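Long-range contacts in 6-phospho-beta-d glycosidase (Streptococcus pyogenes, PDB 5FOO), which probably hydrolyses 6-phospho-beta-glucosides as a family 1 glycoside hydrolase, and here binds 6-phosphocyclophellitol: residues A[60-65]-A[109-114]; A[138-143]-A[200-205]; A[161-166]-A[194-199]. The protein carries 1 engineered substitution. All coordinates share one frame; numbering follows the deposited sequence.

Interaction 1: residues A[60-65]-A[109-114]; sequences SDLTLL and NGIRPV. With EDO (1,2-ethanediol), chain I.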
loop_
_atom_site.group_PDB
_atom_site.type_symbol
_atom_site.label_atom_id
_atom_site.label_comp_id
_atom_site.label_asym_id
_atom_site.label_seq_id
_atom_site.Cartn_x
_atom_site.Cartn_y
_atom_site.Cartn_z
ATOM N N SER A 60 -15.299 -15.288 -9.950
ATOM C CA SER A 60 -16.149 -14.473 -10.862
ATOM C C SER A 60 -15.633 -13.045 -11.025
ATOM O O SER A 60 -15.666 -12.508 -12.145
ATOM C CB SER A 60 -17.612 -14.458 -10.432
ATOM O OG SER A 60 -17.698 -13.957 -9.125
ATOM N N ASP A 61 -15.068 -12.453 -9.960
ATOM C CA ASP A 61 -14.387 -11.132 -10.050
ATOM C C ASP A 61 -13.235 -11.148 -11.062
ATOM O O ASP A 61 -13.087 -10.223 -11.910
ATOM C CB ASP A 61 -13.788 -10.731 -8.682
ATOM C CG ASP A 61 -14.840 -10.196 -7.662
ATOM O OD1 ASP A 61 -16.062 -10.129 -8.012
ATOM O OD2 ASP A 61 -14.429 -9.829 -6.510
ATOM N N LEU A 62 -12.371 -12.166 -10.981
ATOM C CA LEU A 62 -11.205 -12.163 -11.919
ATOM C C LEU A 62 -11.652 -12.394 -13.381
ATOM O O LEU A 62 -11.145 -11.783 -14.296
ATOM C CB LEU A 62 -10.154 -13.179 -11.501
ATOM C CG LEU A 62 -9.473 -12.762 -10.177
ATOM C CD1 LEU A 62 -8.789 -13.974 -9.628
ATOM C CD2 LEU A 62 -8.472 -11.633 -10.386
ATOM N N THR A 63 -12.681 -13.197 -13.555
ATOM C CA THR A 63 -13.295 -13.347 -14.850
ATOM C C THR A 63 -13.786 -11.975 -15.362
ATOM O O THR A 63 -13.469 -11.592 -16.492
ATOM C CB THR A 63 -14.404 -14.436 -14.815
ATOM O OG1 THR A 63 -13.800 -15.679 -14.501
ATOM C CG2 THR A 63 -15.106 -14.575 -16.150
ATOM N N LEU A 64 -14.476 -11.211 -14.524
ATOM C CA LEU A 64 -14.892 -9.862 -14.922
ATOM C C LEU A 64 -13.762 -8.942 -15.218
ATOM O O LEU A 64 -13.792 -8.212 -16.215
ATOM C CB LEU A 64 -15.746 -9.246 -13.836
ATOM C CG LEU A 64 -16.344 -7.853 -14.153
ATOM C CD1 LEU A 64 -17.436 -7.862 -15.243
ATOM C CD2 LEU A 64 -16.881 -7.322 -12.846
ATOM N N LEU A 65 -12.754 -8.920 -14.341
ATOM C CA LEU A 65 -11.593 -8.049 -14.569
ATOM C C LEU A 65 -10.817 -8.442 -15.859
ATOM O O LEU A 65 -10.354 -7.572 -16.588
ATOM C CB LEU A 65 -10.660 -8.097 -13.340
ATOM C CG LEU A 65 -11.308 -7.513 -12.066
ATOM C CD1 LEU A 65 -10.322 -7.376 -10.945
ATOM C CD2 LEU A 65 -11.944 -6.138 -12.300
ATOM N N ASN A 109 -7.377 -16.936 -15.862
ATOM C CA ASN A 109 -7.846 -15.783 -16.620
ATOM C C ASN A 109 -6.803 -15.016 -17.352
ATOM O O ASN A 109 -7.117 -13.967 -17.894
ATOM C CB ASN A 109 -8.662 -14.881 -15.672
ATOM C CG ASN A 109 -10.041 -15.458 -15.394
ATOM O OD1 ASN A 109 -10.915 -15.467 -16.285
ATOM N ND2 ASN A 109 -10.246 -15.996 -14.170
ATOM N N GLY A 110 -5.551 -15.504 -17.388
ATOM C CA GLY A 110 -4.411 -14.756 -17.940
ATOM C C GLY A 110 -3.990 -13.470 -17.178
ATOM O O GLY A 110 -3.461 -12.535 -17.758
ATOM N N ILE A 111 -4.261 -13.437 -15.881
ATOM C CA ILE A 111 -3.921 -12.322 -14.997
ATOM C C ILE A 111 -2.690 -12.695 -14.192
ATOM O O ILE A 111 -2.673 -13.689 -13.494
ATOM C CB ILE A 111 -5.147 -11.953 -14.118
ATOM C CG1 ILE A 111 -6.248 -11.360 -15.016
ATOM C CG2 ILE A 111 -4.823 -10.912 -13.027
ATOM C CD1 ILE A 111 -7.557 -11.146 -14.289
ATOM N N ARG A 112 -1.650 -11.907 -14.324
ATOM C CA ARG A 112 -0.498 -12.028 -13.460
ATOM C C ARG A 112 -0.868 -11.728 -11.956
ATOM O O ARG A 112 -1.300 -10.629 -11.646
ATOM C CB ARG A 112 0.552 -11.025 -13.902
ATOM C CG ARG A 112 1.854 -11.068 -13.066
ATOM C CD ARG A 112 2.805 -9.973 -13.517
ATOM N NE ARG A 112 3.389 -10.277 -14.805
ATOM C CZ ARG A 112 4.331 -11.210 -15.021
ATOM N NH1 ARG A 112 4.884 -11.911 -14.038
ATOM N NH2 ARG A 112 4.753 -11.430 -16.263
ATOM N N PRO A 113 -0.725 -12.712 -11.065
ATOM C CA PRO A 113 -1.021 -12.466 -9.663
ATOM C C PRO A 113 0.151 -11.762 -8.968
ATOM O O PRO A 113 1.291 -12.216 -9.076
ATOM C CB PRO A 113 -1.223 -13.853 -9.106
ATOM C CG PRO A 113 -0.316 -14.759 -9.968
ATOM C CD PRO A 113 -0.341 -14.129 -11.322
ATOM N N VAL A 114 -0.129 -10.664 -8.269
ATOM C CA VAL A 114 0.902 -9.852 -7.617
ATOM C C VAL A 114 0.564 -9.849 -6.145
ATOM O O VAL A 114 -0.513 -9.383 -5.763
ATOM C CB VAL A 114 0.857 -8.406 -8.171
ATOM C CG1 VAL A 114 1.912 -7.472 -7.509
ATOM C CG2 VAL A 114 1.039 -8.486 -9.699
HETATM C C1 EDO I . 1.281 -8.480 -17.257
HETATM O O1 EDO I . 1.834 -9.768 -17.043
HETATM C C2 EDO I . 1.607 -7.998 -18.671
HETATM O O2 EDO I . 3.015 -8.123 -18.842
HETATM O O HOH W 1 -12.116 -17.289 -12.434
#
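Leu62 and Leu65 on the buried side of helix 54-67, with Thr63 at its exposed edge, meet Asn109 and Ile111, two residues in the turn that leads from helix 93-108 into strand 112-116 of the (beta/alpha)8 barrel. That helix ends in a Schellman motif, with Gly110 at positive phi (66°) as its C-prime residue and the Ile111 amide bonded back to Cys106 O. Leu62 comes first and faces the turn directly. Its CB lies against ND2 of Asn109, while its CD2 methyl meets Ile111 CD1 at 4.0 Å. Ile111 sends CG1 away from its own carbonyl carbon (chi1 -68°) and stays extended from there, so that CD1 also reaches Leu62 O, 3.6 Å away. Both aliphatic groups rest on Tyr73 of strand 72-76, which ties the helix to the barrel wall. Thr63 is next, crossing the Asn109 side chain at about a right angle. Thr63 OG1 is 3.4 Å from Asn109 OD1 without a direct hydrogen bond; a water joins the two side chains instead, 3.1 Å from Thr63 OG1 and 2.9 Å from Asn109 ND2, whose hydrogen it accepts. ND2 also donates to Ala105 O one helical turn back, which fixes the rotation of the amide, and Thr63 OG1 has a further partner in Glu59 O. Leu65, one turn on from Leu62, adds only a loose touch, its CB 4.5 Å from Ile111 CD1.

Interaction 2: residues A[138-143]-A[200-205]; sequences VVDLFV and TAKVIQ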
loop_
_atom_site.group_PDB
_atom_site.type_symbol
_atom_site.label_atom_id
_atom_site.label_comp_id
_atom_site.label_asym_id
_atom_site.label_seq_id
_atom_site.Cartn_x
_atom_site.Cartn_y
_atom_site.Cartn_z
ATOM N N VAL A 138 8.197 -11.149 16.898
ATOM C CA VAL A 138 7.125 -11.007 15.920
ATOM C C VAL A 138 7.621 -10.913 14.467
ATOM O O VAL A 138 6.992 -11.511 13.547
ATOM C CB VAL A 138 6.196 -9.836 16.252
ATOM C CG1 VAL A 138 5.317 -9.441 15.044
ATOM C CG2 VAL A 138 5.364 -10.193 17.484
ATOM N N VAL A 139 8.683 -10.149 14.264
ATOM C CA VAL A 139 9.334 -10.069 12.957
ATOM C C VAL A 139 9.747 -11.437 12.486
ATOM O O VAL A 139 9.556 -11.782 11.325
ATOM C CB VAL A 139 10.558 -9.181 12.988
ATOM C CG1 VAL A 139 11.465 -9.423 11.773
ATOM C CG2 VAL A 139 10.078 -7.734 13.008
ATOM N N ASP A 140 10.306 -12.230 13.381
ATOM C CA ASP A 140 10.675 -13.624 13.022
ATOM C C ASP A 140 9.467 -14.458 12.682
ATOM O O ASP A 140 9.547 -15.253 11.797
ATOM C CB ASP A 140 11.459 -14.313 14.150
ATOM C CG ASP A 140 12.910 -13.835 14.237
ATOM O OD1 ASP A 140 13.501 -13.399 13.242
ATOM O OD2 ASP A 140 13.486 -13.897 15.320
ATOM N N LEU A 141 8.347 -14.299 13.396
ATOM C CA LEU A 141 7.149 -15.048 13.074
ATOM C C LEU A 141 6.557 -14.604 11.670
ATOM O O LEU A 141 6.020 -15.424 10.906
ATOM C CB LEU A 141 6.118 -14.891 14.179
ATOM C CG LEU A 141 6.511 -15.322 15.585
ATOM C CD1 LEU A 141 5.358 -15.169 16.550
ATOM C CD2 LEU A 141 7.019 -16.760 15.599
ATOM N N PHE A 142 6.690 -13.320 11.350
ATOM C CA PHE A 142 6.310 -12.818 10.026
ATOM C C PHE A 142 7.138 -13.510 8.919
ATOM O O PHE A 142 6.612 -13.923 7.885
ATOM C CB PHE A 142 6.431 -11.283 9.998
ATOM C CG PHE A 142 6.140 -10.640 8.682
ATOM C CD1 PHE A 142 4.895 -10.714 8.125
ATOM C CD2 PHE A 142 7.103 -9.871 8.065
ATOM C CE1 PHE A 142 4.621 -10.098 6.957
ATOM C CE2 PHE A 142 6.830 -9.270 6.870
ATOM C CZ PHE A 142 5.600 -9.393 6.317
ATOM N N VAL A 143 8.414 -13.674 9.177
ATOM C CA VAL A 143 9.306 -14.392 8.249
ATOM C C VAL A 143 8.880 -15.814 8.055
ATOM O O VAL A 143 8.873 -16.306 6.948
ATOM C CB VAL A 143 10.789 -14.372 8.734
ATOM C CG1 VAL A 143 11.696 -15.274 7.887
ATOM C CG2 VAL A 143 11.304 -12.934 8.749
ATOM N N THR A 200 11.491 -6.509 6.157
ATOM C CA THR A 200 11.581 -6.468 4.701
ATOM C C THR A 200 12.821 -7.266 4.219
ATOM O O THR A 200 12.718 -8.148 3.348
ATOM C CB THR A 200 11.645 -5.051 4.178
ATOM O OG1 THR A 200 10.511 -4.285 4.630
ATOM C CG2 THR A 200 11.619 -5.031 2.631
ATOM N N ALA A 201 13.957 -6.982 4.842
ATOM C CA ALA A 201 15.228 -7.616 4.481
ATOM C C ALA A 201 15.266 -9.101 4.835
ATOM O O ALA A 201 15.747 -9.900 4.038
ATOM C CB ALA A 201 16.382 -6.884 5.142
ATOM N N LYS A 202 14.706 -9.485 5.982
ATOM C CA LYS A 202 14.584 -10.860 6.339
ATOM C C LYS A 202 13.637 -11.682 5.463
ATOM O O LYS A 202 13.900 -12.861 5.187
ATOM C CB LYS A 202 14.217 -11.017 7.809
ATOM C CG LYS A 202 15.332 -10.539 8.712
ATOM C CD LYS A 202 15.117 -10.952 10.160
ATOM C CE LYS A 202 15.903 -12.223 10.377
ATOM N NZ LYS A 202 15.676 -12.743 11.732
ATOM N N VAL A 203 12.546 -11.077 5.010
ATOM C CA VAL A 203 11.627 -11.774 4.127
ATOM C C VAL A 203 12.301 -11.957 2.764
ATOM O O VAL A 203 12.184 -13.034 2.130
ATOM C CB VAL A 203 10.244 -11.072 4.016
ATOM C CG1 VAL A 203 9.423 -11.722 2.926
ATOM C CG2 VAL A 203 9.533 -11.269 5.366
ATOM N N ILE A 204 12.989 -10.926 2.327
ATOM C CA ILE A 204 13.762 -11.005 1.086
ATOM C C ILE A 204 14.815 -12.081 1.155
ATOM O O ILE A 204 14.930 -12.863 0.226
ATOM C CB ILE A 204 14.355 -9.642 0.692
ATOM C CG1 ILE A 204 13.215 -8.696 0.253
ATOM C CG2 ILE A 204 15.409 -9.793 -0.398
ATOM C CD1 ILE A 204 13.680 -7.235 0.098
ATOM N N GLN A 205 15.523 -12.186 2.272
ATOM C CA GLN A 205 16.485 -13.254 2.424
ATOM C C GLN A 205 15.755 -14.582 2.278
ATOM O O GLN A 205 16.255 -15.468 1.585
ATOM C CB GLN A 205 17.218 -13.196 3.752
ATOM C CG GLN A 205 18.304 -14.267 4.016
ATOM C CD GLN A 205 18.927 -14.064 5.378
ATOM O OE1 GLN A 205 20.126 -13.817 5.501
ATOM N NE2 GLN A 205 18.097 -14.045 6.397
#
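Helices 138-143 and 200-205 run in nearly the same direction, their axes 9.5 Å apart at closest approach and crossing at -31°; Val143 and Val203 mark the nearest point of the backbones, 5.4 Å between CA atoms. Near that point Val143 touches through CG2. It lies 3.6 Å from Lys202 CB and also meets CG2 of Val203, the two valines pointing past one another. On the barrel side, Phe142 swings its ring toward the partner helix, with CG turned away from its own backbone N (chi1 177°), and its CE2 comes within 3.7 Å of Val203 CG2, the methyl approaching the ring obliquely. Trp133 meets the same ring edge-to-face. These are two neighbouring helices of the outer layer of a (beta/alpha)8 barrel, 136-153 and 186-208, and Phe142 and Val203 both continue inward onto Val162 beneath them. The outer side is polar. Lys202 leans over toward helix 138-143 with a bend at its third torsion (chi3 96°), its CD passing 4.3 Å from Val139 CG1 on the way. This puts NZ 2.7 Å from OD1 of Asp140, a short salt bridge in which the ammonium meets the oxygen nearly end-on, roughly in line with the C-O bond.

Interaction 3: residues A[161-166]-A[194-199]; sequences FVHNEP and YNLALA. With JAZ (6-phosphocyclophellitol), chain G.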
loop_
_atom_site.group_PDB
_atom_site.type_symbol
_atom_site.label_atom_id
_atom_site.label_comp_id
_atom_site.label_asym_id
_atom_site.label_seq_id
_atom_site.Cartn_x
_atom_site.Cartn_y
_atom_site.Cartn_z
ATOM N N PHE A 161 5.543 -8.812 -2.760
ATOM C CA PHE A 161 5.776 -7.582 -2.041
ATOM C C PHE A 161 5.636 -7.803 -0.546
ATOM O O PHE A 161 4.753 -8.495 -0.104
ATOM C CB PHE A 161 4.854 -6.494 -2.606
ATOM C CG PHE A 161 5.243 -6.051 -3.981
ATOM C CD1 PHE A 161 6.228 -5.099 -4.167
ATOM C CD2 PHE A 161 4.683 -6.648 -5.088
ATOM C CE1 PHE A 161 6.665 -4.747 -5.444
ATOM C CE2 PHE A 161 5.090 -6.284 -6.381
ATOM C CZ PHE A 161 6.077 -5.353 -6.560
ATOM N N VAL A 162 6.541 -7.234 0.247
ATOM C CA VAL A 162 6.580 -7.596 1.651
ATOM C C VAL A 162 5.523 -6.786 2.467
ATOM O O VAL A 162 4.793 -7.374 3.245
ATOM C CB VAL A 162 7.984 -7.441 2.292
ATOM C CG1 VAL A 162 7.914 -7.867 3.777
ATOM C CG2 VAL A 162 9.027 -8.336 1.612
ATOM N N HIS A 163 5.475 -5.463 2.279
ATOM C CA HIS A 163 4.495 -4.619 2.939
ATOM C C HIS A 163 3.844 -3.679 1.932
ATOM O O HIS A 163 4.439 -3.306 0.904
ATOM C CB HIS A 163 5.158 -3.681 3.954
ATOM C CG HIS A 163 6.047 -4.331 4.972
ATOM N ND1 HIS A 163 5.563 -5.104 5.984
ATOM C CD2 HIS A 163 7.363 -4.228 5.187
ATOM C CE1 HIS A 163 6.543 -5.496 6.769
ATOM N NE2 HIS A 163 7.654 -4.987 6.295
ATOM N N ASN A 164 2.631 -3.249 2.267
ATOM C CA ASN A 164 2.089 -2.023 1.756
ATOM C C ASN A 164 2.319 -0.901 2.762
ATOM O O ASN A 164 1.849 -0.982 3.905
ATOM C CB ASN A 164 0.594 -2.177 1.531
ATOM C CG ASN A 164 -0.042 -0.889 1.061
ATOM O OD1 ASN A 164 -0.023 -0.569 -0.131
ATOM N ND2 ASN A 164 -0.595 -0.137 1.995
ATOM N N GLU A 165 3.023 0.118 2.336
ATOM C CA GLU A 165 3.211 1.373 3.080
ATOM C C GLU A 165 3.486 1.197 4.565
ATOM O O GLU A 165 2.649 1.547 5.440
ATOM C CB GLU A 165 2.040 2.323 2.867
ATOM C CG GLU A 165 1.765 2.709 1.444
ATOM C CD GLU A 165 0.343 3.359 1.270
ATOM O OE1 GLU A 165 -0.795 2.784 1.600
ATOM O OE2 GLU A 165 0.378 4.469 0.745
ATOM N N PRO A 166 4.660 0.651 4.859
ATOM C CA PRO A 166 5.005 0.467 6.204
ATOM C C PRO A 166 5.041 1.749 7.034
ATOM O O PRO A 166 4.695 1.676 8.232
ATOM C CB PRO A 166 6.337 -0.246 6.135
ATOM C CG PRO A 166 6.931 0.189 4.874
ATOM C CD PRO A 166 5.732 0.197 3.966
ATOM N N TYR A 194 12.141 0.781 12.212
ATOM C CA TYR A 194 13.318 -0.074 12.021
ATOM C C TYR A 194 12.902 -1.555 11.865
ATOM O O TYR A 194 13.426 -2.271 10.996
ATOM C CB TYR A 194 14.308 0.073 13.168
ATOM C CG TYR A 194 15.439 -0.916 13.163
ATOM C CD1 TYR A 194 15.311 -2.124 13.746
ATOM C CD2 TYR A 194 16.651 -0.595 12.557
ATOM C CE1 TYR A 194 16.364 -3.045 13.728
ATOM C CE2 TYR A 194 17.716 -1.480 12.531
ATOM C CZ TYR A 194 17.563 -2.715 13.095
ATOM O OH TYR A 194 18.599 -3.542 13.041
ATOM N N ASN A 195 11.934 -1.997 12.681
ATOM C CA ASN A 195 11.576 -3.399 12.703
ATOM C C ASN A 195 10.885 -3.798 11.388
ATOM O O ASN A 195 11.123 -4.887 10.868
ATOM C CB ASN A 195 10.714 -3.756 13.910
ATOM C CG ASN A 195 11.496 -3.779 15.225
ATOM O OD1 ASN A 195 12.738 -3.647 15.279
ATOM N ND2 ASN A 195 10.756 -3.947 16.301
ATOM N N LEU A 196 10.087 -2.894 10.817
ATOM C CA LEU A 196 9.458 -3.137 9.494
ATOM C C LEU A 196 10.460 -3.243 8.342
ATOM O O LEU A 196 10.335 -4.116 7.439
ATOM C CB LEU A 196 8.402 -2.081 9.229
ATOM C CG LEU A 196 7.173 -2.268 10.102
ATOM C CD1 LEU A 196 6.355 -0.992 10.035
ATOM C CD2 LEU A 196 6.317 -3.423 9.643
ATOM N N ALA A 197 11.472 -2.385 8.396
ATOM C CA ALA A 197 12.563 -2.406 7.424
ATOM C C ALA A 197 13.426 -3.675 7.534
ATOM O O ALA A 197 13.783 -4.235 6.531
ATOM C CB ALA A 197 13.445 -1.202 7.600
ATOM N N LEU A 198 13.740 -4.070 8.755
ATOM C CA LEU A 198 14.432 -5.298 9.051
ATOM C C LEU A 198 13.607 -6.508 8.601
ATOM O O LEU A 198 14.166 -7.446 8.022
ATOM C CB LEU A 198 14.759 -5.439 10.527
ATOM C CG LEU A 198 15.403 -6.787 10.956
ATOM C CD1 LEU A 198 16.776 -6.965 10.348
ATOM C CD2 LEU A 198 15.503 -6.842 12.460
ATOM N N ALA A 199 12.310 -6.497 8.872
ATOM C CA ALA A 199 11.414 -7.532 8.342
ATOM C C ALA A 199 11.421 -7.633 6.829
ATOM O O ALA A 199 11.373 -8.706 6.300
ATOM C CB ALA A 199 10.002 -7.314 8.835
HETATM C C2 JAZ G . -6.711 2.566 0.937
HETATM C C3 JAZ G . -5.608 1.535 0.615
HETATM C C4 JAZ G . -4.227 2.168 0.743
HETATM C C5 JAZ G . -4.052 3.375 -0.167
HETATM C C6 JAZ G . -5.183 4.360 0.032
HETATM C C7 JAZ G . -6.559 3.702 -0.068
HETATM C C8 JAZ G . -7.695 4.720 -0.016
HETATM O O9 JAZ G . -7.639 5.352 1.259
HETATM P P10 JAZ G . -8.987 5.865 1.925
HETATM O O11 JAZ G . -8.547 6.404 3.241
HETATM O O12 JAZ G . -10.041 4.840 1.869
HETATM O O13 JAZ G . -9.482 6.929 1.045
HETATM O O14 JAZ G . -5.010 5.048 1.278
HETATM O O15 JAZ G . -8.011 1.996 0.751
HETATM O O16 JAZ G . -5.729 0.503 1.562
HETATM O O17 JAZ G . -3.224 1.202 0.477
#
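His163, just past the corner that follows barrel strand 159-161, reaches to helix 194-199 and donates from NE2 to Leu196 O, 3.0 Å away. The bond is bent rather than straight, with an N-H...O angle of 144°, and the histidine nitrogen sits 30° off the plane of the carbonyl. Leu196 O is gripped twice, since Thr200 OG1 bonds to it as well. This is the tight part of the contact. Leu196, whose CG lies on the side away from its own carbonyl carbon (chi1 -72°), parts its methyls over two neighbours: CD2 goes to His163 CE1 at 3.6 Å, and CD1 to Pro166, 3.6 Å from its O and 4.0 Å from its CB. On the other side of the imidazole bond the fit is looser. Ala199 CB stands at the ring edge 4.2 Å from NE2, and Val162 CG1 gets no nearer to the helix than 4.4 Å from Ala199 O, lying instead over the centre of one face of the His163 ring. The loose side is still buried, not open to solvent. Asn164 and Glu165 turn the other way, into the pocket. Their segment carries the Asn-Glu-Pro sequence of glycoside hydrolase family 1, whose glutamate is the general acid/base in relatives. Here Glu165 OE1 accepts from Asn164 ND2 and from O17 of 6-phosphocyclophellitol at 3.1 Å; Asn164 ND2 adds a weak bond to the same hydroxyl. Around this core, His118 bonds His163 ND1, strand 218-224 covers Val162 and Pro166, and helix 136-153 packs on Val162 through Phe142 and on Ala199 through Val139, while helix 166-174 begins right after Glu165.

In the fold
Interactions 2 and 3 are neighbours, centres 9 Å apart, and share helix 186-208; interaction 3 is nested within the chain loop that interaction 2 closes. Val162 joins them, with Phe142 CE2 at 3.6 Å from Val162 CG1, and Thr200 OG1 lies 3.2 Å from His163 CD2. Interaction 1 stands well away, about 29 Å from interaction 2 and 27 Å from interaction 3 between centres. It still touches the latter through adjacent barrel strands, where Val114 CG1 meets Phe161 CE2 at 3.6 Å. Interaction 3 alone contributes pocket residues, Asn164 and Glu165; interaction 2 backs it on the outside, and interaction 1 joins the helical layer to another part of the same barrel.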